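Local coordinates for lactate dehydrogenase, adjacent gene encodes predicted malate dehydrogenase (PDB 4ND4), which probably catalyses the NAD-dependent interconversion of lactate and pyruvate, and is held here with both the dinucleotide and pyruvate bound, at residues S12-G17 / T231-P236; V75-A80 / I118-P123. One frame throughout, in Å; residues are numbered along the deposited sequence.

Interaction 1 of 2, residues S12-G17 / T231-P236; sequences SGQIGG and TAYFAP. With NAD (nicotinamide-adenine-dinucleotide), chain C; PYR (pyruvic acid), chain D.
The side-chain amide of Gln14 lies stacked on the ring of Tyr233, the two planes only 25° apart. Its NE2 sits above one ring face toward the rim, 3.6 Å from Tyr233 CZ, while the neighbouring Phe234 ring touches the opposite face, so the phenol is sandwiched. Gln14 reaches this place by a bend in its chain (chi2 -77°), which folds the amide back over the ring; CB rests against the ring's near end. A water extends the link, giving a hydrogen bond to Thr231 O and accepting a weak one from Gln14 NE2. The rest of the contact is apolar. Ile15 CG1 packs 3.6 Å from Tyr233 CB, and its CD1 reaches Pro236 CB and lies against two atoms of NAD, the phosphate ester oxygen O5D and C6N of the nicotinamide ring. Gly13 and Gly16 are the second and third glycines of a Rossmann-type GxGxxG motif, and Gly13 is the N-cap of helix 14-26. The amides of that first turn grip the diphosphate almost straight on: Gln14 N gives to NAD O1A at 2.9 Å and Ile15 N to NAD O2N at 3.0 Å, both at 172°. Gly13 CA comes within 3.3 Å of NAD O5B, the backbone running right against the diphosphate ester. The other segment, from the C-terminal domain, faces the nicotinamide and the substrate. Ala232 O approaches NAD C5N at 3.4 Å, Pro236 CG lies 3.7 Å from NAD C4N, the hydride-carrying carbon, and Thr231 CG2 and Ala232 CB touch the pyruvate. Tyr233 is the N-cap of helix 234-248, whose opening amides, together with that of Tyr233, bind the carboxylate of Asp47 of the second subunit.

Interaction 2 of 2, residues V75-A80 / I118-P123; sequences VVIITA and ICITNP. With NAD (nicotinamide-adenine-dinucleotide), chain C; PYR (pyruvic acid), chain D.
Ile118 and Ile78 exchange backbone hydrogen bonds with the opposite strand in parallel register: Ile118 N gives to Val76 O at 2.8 Å, and Ile78 N to Ile118 O. The carbonyl of Ile118 also receives a CA-H contact from Ile77. Past the bridged residues Ile78 O accepts two bonds. Ile120 N comes to it in the carbonyl plane at 2.8 Å, and Thr121 N, tilted 24° from that plane, at 3.3 Å. One side-chain bond follows: Thr121 OG1 gives to Ala80 O at 2.8 Å. With OG1 beside its own backbone N (chi1 -53°), the hydroxyl turns back to the neighbouring segment 75-80 and holds the two strand ends together after the sheet pairing has stopped. These are neighbouring parallel strands of the Rossmann sheet, joined through helix 94-111 as a right-handed beta-alpha-beta crossover, and their C-terminal ends form the floor of the cofactor cleft. Apolar packing runs along one face, where Val75 CG1 meets Ile118 CD1, and Ile77 CG2 presses on Ile120 CD1 at 3.4 Å, tighter than usual for two methyl groups. Thr79 CG2 lies alongside the same Ile120 methyl, while its OG1 is bonded to Gly11 O. Ile118 and Ile120 also touch helix 234-248. Ligand bonds arise where the strands end. The carboxamide nitrogen N7N of NAD gives to Ile120 O, and Ala80 CB rests near the adenine at NAD N3A. Asn122, whose OD1 is held by Leu124 N, uses its side-chain amide on both ligands. Asn122 ND2 gives to NAD O2D at 3.1 Å. The same Asn122 ND2 lies 2.9 Å from PYR O3, the keto oxygen of pyruvate, and bonds to it as well; the backbone N of Asn122 reaches NAD O3D.

The centres of interactions 1 and 2 lie about 11 Å apart, on the same NAD molecule and pyruvate. In chain order residues 12-17 come first, then 75-80 and 118-123, and finally 231-236, so interaction 2 falls between the halves of interaction 1. Three of these segments belong to the NAD-binding domain, where strand 6-10 leads into helix 14-26 and neighbours strand 75-78; only 231-236 comes from the C-terminal domain. The contacts meet directly through Ile15, whose CD1 packs on Ile120 CG2 at 4.1 Å. NAD lies across the C-terminal ends of the strands and reaches the C-terminal domain, with its nicotinamide beside pyruvate.

Interaction 1 of 2, residues S12-G17 / T231-P236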
loop_
_atom_site.group_PDB
_atom_site.type_symbol
_atom_site.label_atom_id
_atom_site.label_comp_id
_atom_site.label_asym_id
_atom_site.label_seq_id
_atom_site.Cartn_x
_atom_site.Cartn_y
_atom_site.Cartn_z
ATOM N N SER A 12 0.015 25.074 -9.342
ATOM C CA SER A 12 0.625 24.450 -8.177
ATOM C C SER A 12 0.172 25.112 -6.888
ATOM O O SER A 12 0.958 25.295 -5.957
ATOM C CB SER A 12 2.146 24.484 -8.306
ATOM O OG SER A 12 2.536 23.887 -9.531
ATOM N N GLY A 13 -1.116 25.445 -6.833
ATOM C CA GLY A 13 -1.731 25.974 -5.625
ATOM C C GLY A 13 -2.136 24.859 -4.682
ATOM O O GLY A 13 -1.464 23.834 -4.595
ATOM N N GLN A 14 -3.251 25.058 -3.986
ATOM C CA GLN A 14 -3.677 24.143 -2.926
ATOM C C GLN A 14 -3.893 22.720 -3.448
ATOM O O GLN A 14 -3.348 21.769 -2.897
ATOM C CB GLN A 14 -4.947 24.663 -2.243
ATOM C CG GLN A 14 -4.775 25.978 -1.486
ATOM C CD GLN A 14 -4.086 25.815 -0.138
ATOM O OE1 GLN A 14 -2.878 25.586 -0.066
ATOM N NE2 GLN A 14 -4.853 25.947 0.941
ATOM N N ILE A 15 -4.658 22.583 -4.526
ATOM C CA ILE A 15 -4.967 21.260 -5.075
ATOM C C ILE A 15 -3.754 20.659 -5.777
ATOM O O ILE A 15 -3.419 19.494 -5.553
ATOM C CB ILE A 15 -6.156 21.315 -6.060
ATOM C CG1 ILE A 15 -7.433 21.710 -5.321
ATOM C CG2 ILE A 15 -6.352 19.967 -6.745
ATOM C CD1 ILE A 15 -8.549 22.168 -6.231
ATOM N N GLY A 16 -3.113 21.457 -6.629
ATOM C CA GLY A 16 -1.940 21.025 -7.381
ATOM C C GLY A 16 -0.839 20.408 -6.541
ATOM O O GLY A 16 -0.269 19.377 -6.912
ATOM N N GLY A 17 -0.539 21.034 -5.410
ATOM C CA GLY A 17 0.507 20.540 -4.514
ATOM C C GLY A 17 0.158 19.207 -3.883
ATOM O O GLY A 17 1.011 18.328 -3.761
ATOM N N THR A 231 -11.374 27.162 -1.156
ATOM C CA THR A 231 -12.295 26.037 -1.307
ATOM C C THR A 231 -11.594 24.702 -0.998
ATOM O O THR A 231 -10.386 24.665 -0.758
ATOM C CB THR A 231 -12.906 26.023 -2.725
ATOM O OG1 THR A 231 -11.905 26.373 -3.687
ATOM C CG2 THR A 231 -14.051 27.029 -2.831
ATOM N N ALA A 232 -12.364 23.615 -0.995
ATOM C CA ALA A 232 -11.844 22.270 -0.712
ATOM C C ALA A 232 -10.649 21.920 -1.598
ATOM O O ALA A 232 -10.608 22.292 -2.764
ATOM C CB ALA A 232 -12.943 21.235 -0.908
ATOM N N TYR A 233 -9.684 21.192 -1.047
ATOM C CA TYR A 233 -8.513 20.801 -1.837
ATOM C C TYR A 233 -7.924 19.417 -1.539
ATOM O O TYR A 233 -7.307 18.810 -2.414
ATOM C CB TYR A 233 -7.436 21.896 -1.765
ATOM C CG TYR A 233 -6.904 22.193 -0.382
ATOM C CD1 TYR A 233 -5.637 21.772 -0.005
ATOM C CD2 TYR A 233 -7.654 22.913 0.539
ATOM C CE1 TYR A 233 -5.133 22.047 1.255
ATOM C CE2 TYR A 233 -7.162 23.193 1.806
ATOM C CZ TYR A 233 -5.897 22.761 2.156
ATOM O OH TYR A 233 -5.397 23.030 3.407
ATOM N N PHE A 234 -8.127 18.897 -0.332
ATOM C CA PHE A 234 -7.671 17.539 -0.019
ATOM C C PHE A 234 -8.408 16.468 -0.834
ATOM O O PHE A 234 -7.774 15.632 -1.473
ATOM C CB PHE A 234 -7.804 17.248 1.475
ATOM C CG PHE A 234 -6.812 17.987 2.329
ATOM C CD1 PHE A 234 -7.213 19.037 3.141
ATOM C CD2 PHE A 234 -5.470 17.628 2.320
ATOM C CE1 PHE A 234 -6.297 19.711 3.936
ATOM C CE2 PHE A 234 -4.548 18.301 3.106
ATOM C CZ PHE A 234 -4.964 19.344 3.917
ATOM N N ALA A 235 -9.742 16.492 -0.808
ATOM C CA ALA A 235 -10.539 15.484 -1.526
ATOM C C ALA A 235 -10.497 15.649 -3.048
ATOM O O ALA A 235 -10.360 14.657 -3.766
ATOM C CB ALA A 235 -11.981 15.464 -1.024
ATOM N N PRO A 236 -10.606 16.894 -3.554
ATOM C CA PRO A 236 -10.485 17.074 -5.005
ATOM C C PRO A 236 -9.150 16.580 -5.571
ATOM O O PRO A 236 -9.116 16.048 -6.679
ATOM C CB PRO A 236 -10.623 18.590 -5.189
ATOM C CG PRO A 236 -11.375 19.055 -3.995
ATOM C CD PRO A 236 -10.940 18.159 -2.875
HETATM P PA NAD C . -5.259 28.063 -5.817
HETATM O O1A NAD C . -4.702 27.532 -4.528
HETATM O O2A NAD C . -5.508 29.539 -5.965
HETATM O O5B NAD C . -4.281 27.607 -6.996
HETATM C C5B NAD C . -4.378 28.138 -8.308
HETATM C C4B NAD C . -2.975 28.197 -8.892
HETATM O O4B NAD C . -3.064 28.472 -10.288
HETATM C C3B NAD C . -2.105 29.294 -8.281
HETATM O O3B NAD C . -0.920 28.742 -7.692
HETATM C C2B NAD C . -1.751 30.204 -9.442
HETATM O O2B NAD C . -0.412 30.701 -9.384
HETATM C C1B NAD C . -1.960 29.299 -10.642
HETATM N N9A NAD C . -2.205 30.022 -11.909
HETATM C C8A NAD C . -2.872 31.179 -12.098
HETATM N N7A NAD C . -2.864 31.510 -13.413
HETATM C C5A NAD C . -2.185 30.563 -14.077
HETATM C C6A NAD C . -1.802 30.299 -15.480
HETATM N N6A NAD C . -2.157 31.145 -16.476
HETATM N N1A NAD C . -1.090 29.176 -15.731
HETATM C C2A NAD C . -0.721 28.319 -14.761
HETATM N N3A NAD C . -1.036 28.505 -13.468
HETATM C C4A NAD C . -1.754 29.583 -13.077
HETATM O O3 NAD C . -6.640 27.307 -6.209
HETATM P PN NAD C . -7.004 25.795 -5.765
HETATM O O1N NAD C . -7.541 25.818 -4.363
HETATM O O2N NAD C . -5.840 24.891 -6.079
HETATM O O5D NAD C . -8.186 25.435 -6.792
HETATM C C5D NAD C . -7.898 25.396 -8.185
HETATM C C4D NAD C . -9.185 25.367 -9.004
HETATM O O4D NAD C . -9.898 24.151 -8.753
HETATM C C3D NAD C . -10.150 26.497 -8.674
HETATM O O3D NAD C . -10.703 26.986 -9.900
HETATM C C2D NAD C . -11.221 25.836 -7.823
HETATM O O2D NAD C . -12.485 26.507 -7.878
HETATM C C1D NAD C . -11.266 24.454 -8.459
HETATM N N1N NAD C . -11.887 23.368 -7.682
HETATM C C2N NAD C . -12.578 22.448 -8.377
HETATM C C3N NAD C . -13.209 21.373 -7.754
HETATM C C7N NAD C . -13.978 20.344 -8.539
HETATM O O7N NAD C . -14.658 19.528 -7.934
HETATM N N7N NAD C . -13.914 20.295 -9.871
HETATM C C4N NAD C . -13.104 21.259 -6.374
HETATM C C5N NAD C . -12.388 22.217 -5.666
HETATM C C6N NAD C . -11.779 23.269 -6.345
HETATM C C PYR D . -16.112 21.802 -4.608
HETATM O O PYR D . -15.429 21.663 -3.573
HETATM O OXT PYR D . -17.063 21.049 -4.887
HETATM C CA PYR D . -15.792 22.877 -5.523
HETATM O O3 PYR D . -15.913 22.681 -6.720
HETATM C CB PYR D . -15.331 24.193 -4.973
HETATM O O HOH W 1 -8.035 26.253 -0.325
#

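Interaction 2 of 2, residues V75-A80 / I118-P123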
loop_
_atom_site.group_PDB
_atom_site.type_symbol
_atom_site.label_atom_id
_atom_site.label_comp_id
_atom_site.label_asym_id
_atom_site.label_seq_id
_atom_site.Cartn_x
_atom_site.Cartn_y
_atom_site.Cartn_z
ATOM N N VAL A 75 -0.474 12.126 -18.555
ATOM C CA VAL A 75 -1.662 12.779 -18.023
ATOM C C VAL A 75 -1.354 14.240 -17.719
ATOM O O VAL A 75 -0.286 14.557 -17.209
ATOM C CB VAL A 75 -2.152 12.090 -16.733
ATOM C CG1 VAL A 75 -3.438 12.728 -16.226
ATOM C CG2 VAL A 75 -2.356 10.602 -16.971
ATOM N N VAL A 76 -2.295 15.120 -18.043
ATOM C CA VAL A 76 -2.205 16.527 -17.678
ATOM C C VAL A 76 -3.403 16.859 -16.802
ATOM O O VAL A 76 -4.542 16.653 -17.216
ATOM C CB VAL A 76 -2.213 17.440 -18.919
ATOM C CG1 VAL A 76 -2.264 18.910 -18.513
ATOM C CG2 VAL A 76 -0.992 17.164 -19.786
ATOM N N ILE A 77 -3.144 17.363 -15.596
ATOM C CA ILE A 77 -4.208 17.751 -14.677
ATOM C C ILE A 77 -4.210 19.269 -14.522
ATOM O O ILE A 77 -3.231 19.848 -14.057
ATOM C CB ILE A 77 -4.052 17.070 -13.302
ATOM C CG1 ILE A 77 -3.856 15.560 -13.474
ATOM C CG2 ILE A 77 -5.275 17.334 -12.444
ATOM C CD1 ILE A 77 -3.750 14.795 -12.174
ATOM N N ILE A 78 -5.317 19.905 -14.908
ATOM C CA ILE A 78 -5.409 21.366 -14.927
ATOM C C ILE A 78 -6.098 21.898 -13.673
ATOM O O ILE A 78 -7.303 21.707 -13.489
ATOM C CB ILE A 78 -6.163 21.869 -16.176
ATOM C CG1 ILE A 78 -5.573 21.242 -17.445
ATOM C CG2 ILE A 78 -6.095 23.389 -16.260
ATOM C CD1 ILE A 78 -6.271 21.649 -18.727
ATOM N N THR A 79 -5.327 22.568 -12.820
ATOM C CA THR A 79 -5.852 23.189 -11.603
ATOM C C THR A 79 -5.757 24.720 -11.624
ATOM O O THR A 79 -6.183 25.376 -10.676
ATOM C CB THR A 79 -5.101 22.699 -10.345
ATOM O OG1 THR A 79 -3.917 23.482 -10.147
ATOM C CG2 THR A 79 -4.730 21.229 -10.457
ATOM N N ALA A 80 -5.203 25.281 -12.698
ATOM C CA ALA A 80 -4.911 26.712 -12.774
ATOM C C ALA A 80 -6.177 27.550 -12.678
ATOM O O ALA A 80 -7.180 27.237 -13.311
ATOM C CB ALA A 80 -4.173 27.027 -14.066
ATOM N N ILE A 118 -7.262 15.902 -17.547
ATOM C CA ILE A 118 -8.273 15.970 -16.497
ATOM C C ILE A 118 -8.369 17.408 -15.997
ATOM O O ILE A 118 -7.474 17.890 -15.298
ATOM C CB ILE A 118 -7.920 15.050 -15.309
ATOM C CG1 ILE A 118 -7.777 13.596 -15.774
ATOM C CG2 ILE A 118 -8.977 15.159 -14.217
ATOM C CD1 ILE A 118 -7.040 12.703 -14.796
ATOM N N CYS A 119 -9.455 18.091 -16.353
ATOM C CA CYS A 119 -9.685 19.455 -15.897
ATOM C C CYS A 119 -10.277 19.462 -14.485
ATOM O O CYS A 119 -11.126 18.636 -14.154
ATOM C CB CYS A 119 -10.605 20.198 -16.870
ATOM S SG CYS A 119 -10.767 21.966 -16.523
ATOM N N ILE A 120 -9.799 20.382 -13.649
ATOM C CA ILE A 120 -10.344 20.587 -12.301
ATOM C C ILE A 120 -10.882 22.011 -12.125
ATOM O O ILE A 120 -11.866 22.224 -11.415
ATOM C CB ILE A 120 -9.284 20.275 -11.226
ATOM C CG1 ILE A 120 -8.848 18.814 -11.358
ATOM C CG2 ILE A 120 -9.824 20.566 -9.830
ATOM C CD1 ILE A 120 -7.753 18.401 -10.406
ATOM N N THR A 121 -10.232 22.970 -12.785
ATOM C CA THR A 121 -10.616 24.381 -12.790
ATOM C C THR A 121 -12.124 24.615 -12.915
ATOM O O THR A 121 -12.772 24.066 -13.806
ATOM C CB THR A 121 -9.910 25.097 -13.964
ATOM O OG1 THR A 121 -8.498 24.853 -13.891
ATOM C CG2 THR A 121 -10.173 26.591 -13.937
ATOM N N ASN A 122 -12.667 25.441 -12.020
ATOM C CA ASN A 122 -14.092 25.797 -12.035
ATOM C C ASN A 122 -14.388 27.014 -12.916
ATOM O O ASN A 122 -13.499 27.845 -13.129
ATOM C CB ASN A 122 -14.595 26.063 -10.612
ATOM C CG ASN A 122 -15.157 24.818 -9.948
ATOM O OD1 ASN A 122 -15.846 24.025 -10.586
ATOM N ND2 ASN A 122 -14.882 24.651 -8.657
ATOM N N PRO A 123 -15.630 27.125 -13.438
ATOM C CA PRO A 123 -16.757 26.188 -13.310
ATOM C C PRO A 123 -16.542 24.944 -14.175
ATOM O O PRO A 123 -16.514 25.032 -15.405
ATOM C CB PRO A 123 -17.958 27.004 -13.800
ATOM C CG PRO A 123 -17.378 28.002 -14.742
ATOM C CD PRO A 123 -16.001 28.319 -14.221
HETATM P PA NAD C . -5.259 28.063 -5.817
HETATM O O1A NAD C . -4.702 27.532 -4.528
HETATM O O2A NAD C . -5.508 29.539 -5.965
HETATM O O5B NAD C . -4.281 27.607 -6.996
HETATM C C5B NAD C . -4.378 28.138 -8.308
HETATM C C4B NAD C . -2.975 28.197 -8.892
HETATM O O4B NAD C . -3.064 28.472 -10.288
HETATM C C3B NAD C . -2.105 29.294 -8.281
HETATM O O3B NAD C . -0.920 28.742 -7.692
HETATM C C2B NAD C . -1.751 30.204 -9.442
HETATM O O2B NAD C . -0.412 30.701 -9.384
HETATM C C1B NAD C . -1.960 29.299 -10.642
HETATM N N9A NAD C . -2.205 30.022 -11.909
HETATM C C8A NAD C . -2.872 31.179 -12.098
HETATM N N7A NAD C . -2.864 31.510 -13.413
HETATM C C5A NAD C . -2.185 30.563 -14.077
HETATM C C6A NAD C . -1.802 30.299 -15.480
HETATM N N6A NAD C . -2.157 31.145 -16.476
HETATM N N1A NAD C . -1.090 29.176 -15.731
HETATM C C2A NAD C . -0.721 28.319 -14.761
HETATM N N3A NAD C . -1.036 28.505 -13.468
HETATM C C4A NAD C . -1.754 29.583 -13.077
HETATM O O3 NAD C . -6.640 27.307 -6.209
HETATM P PN NAD C . -7.004 25.795 -5.765
HETATM O O1N NAD C . -7.541 25.818 -4.363
HETATM O O2N NAD C . -5.840 24.891 -6.079
HETATM O O5D NAD C . -8.186 25.435 -6.792
HETATM C C5D NAD C . -7.898 25.396 -8.185
HETATM C C4D NAD C . -9.185 25.367 -9.004
HETATM O O4D NAD C . -9.898 24.151 -8.753
HETATM C C3D NAD C . -10.150 26.497 -8.674
HETATM O O3D NAD C . -10.703 26.986 -9.900
HETATM C C2D NAD C . -11.221 25.836 -7.823
HETATM O O2D NAD C . -12.485 26.507 -7.878
HETATM C C1D NAD C . -11.266 24.454 -8.459
HETATM N N1N NAD C . -11.887 23.368 -7.682
HETATM C C2N NAD C . -12.578 22.448 -8.377
HETATM C C3N NAD C . -13.209 21.373 -7.754
HETATM C C7N NAD C . -13.978 20.344 -8.539
HETATM O O7N NAD C . -14.658 19.528 -7.934
HETATM N N7N NAD C . -13.914 20.295 -9.871
HETATM C C4N NAD C . -13.104 21.259 -6.374
HETATM C C5N NAD C . -12.388 22.217 -5.666
HETATM C C6N NAD C . -11.779 23.269 -6.345
HETATM C C PYR D . -16.112 21.802 -4.608
HETATM O O PYR D . -15.429 21.663 -3.573
HETATM O OXT PYR D . -17.063 21.049 -4.887
HETATM C CA PYR D . -15.792 22.877 -5.523
HETATM O O3 PYR D . -15.913 22.681 -6.720
HETATM C CB PYR D . -15.331 24.193 -4.973
#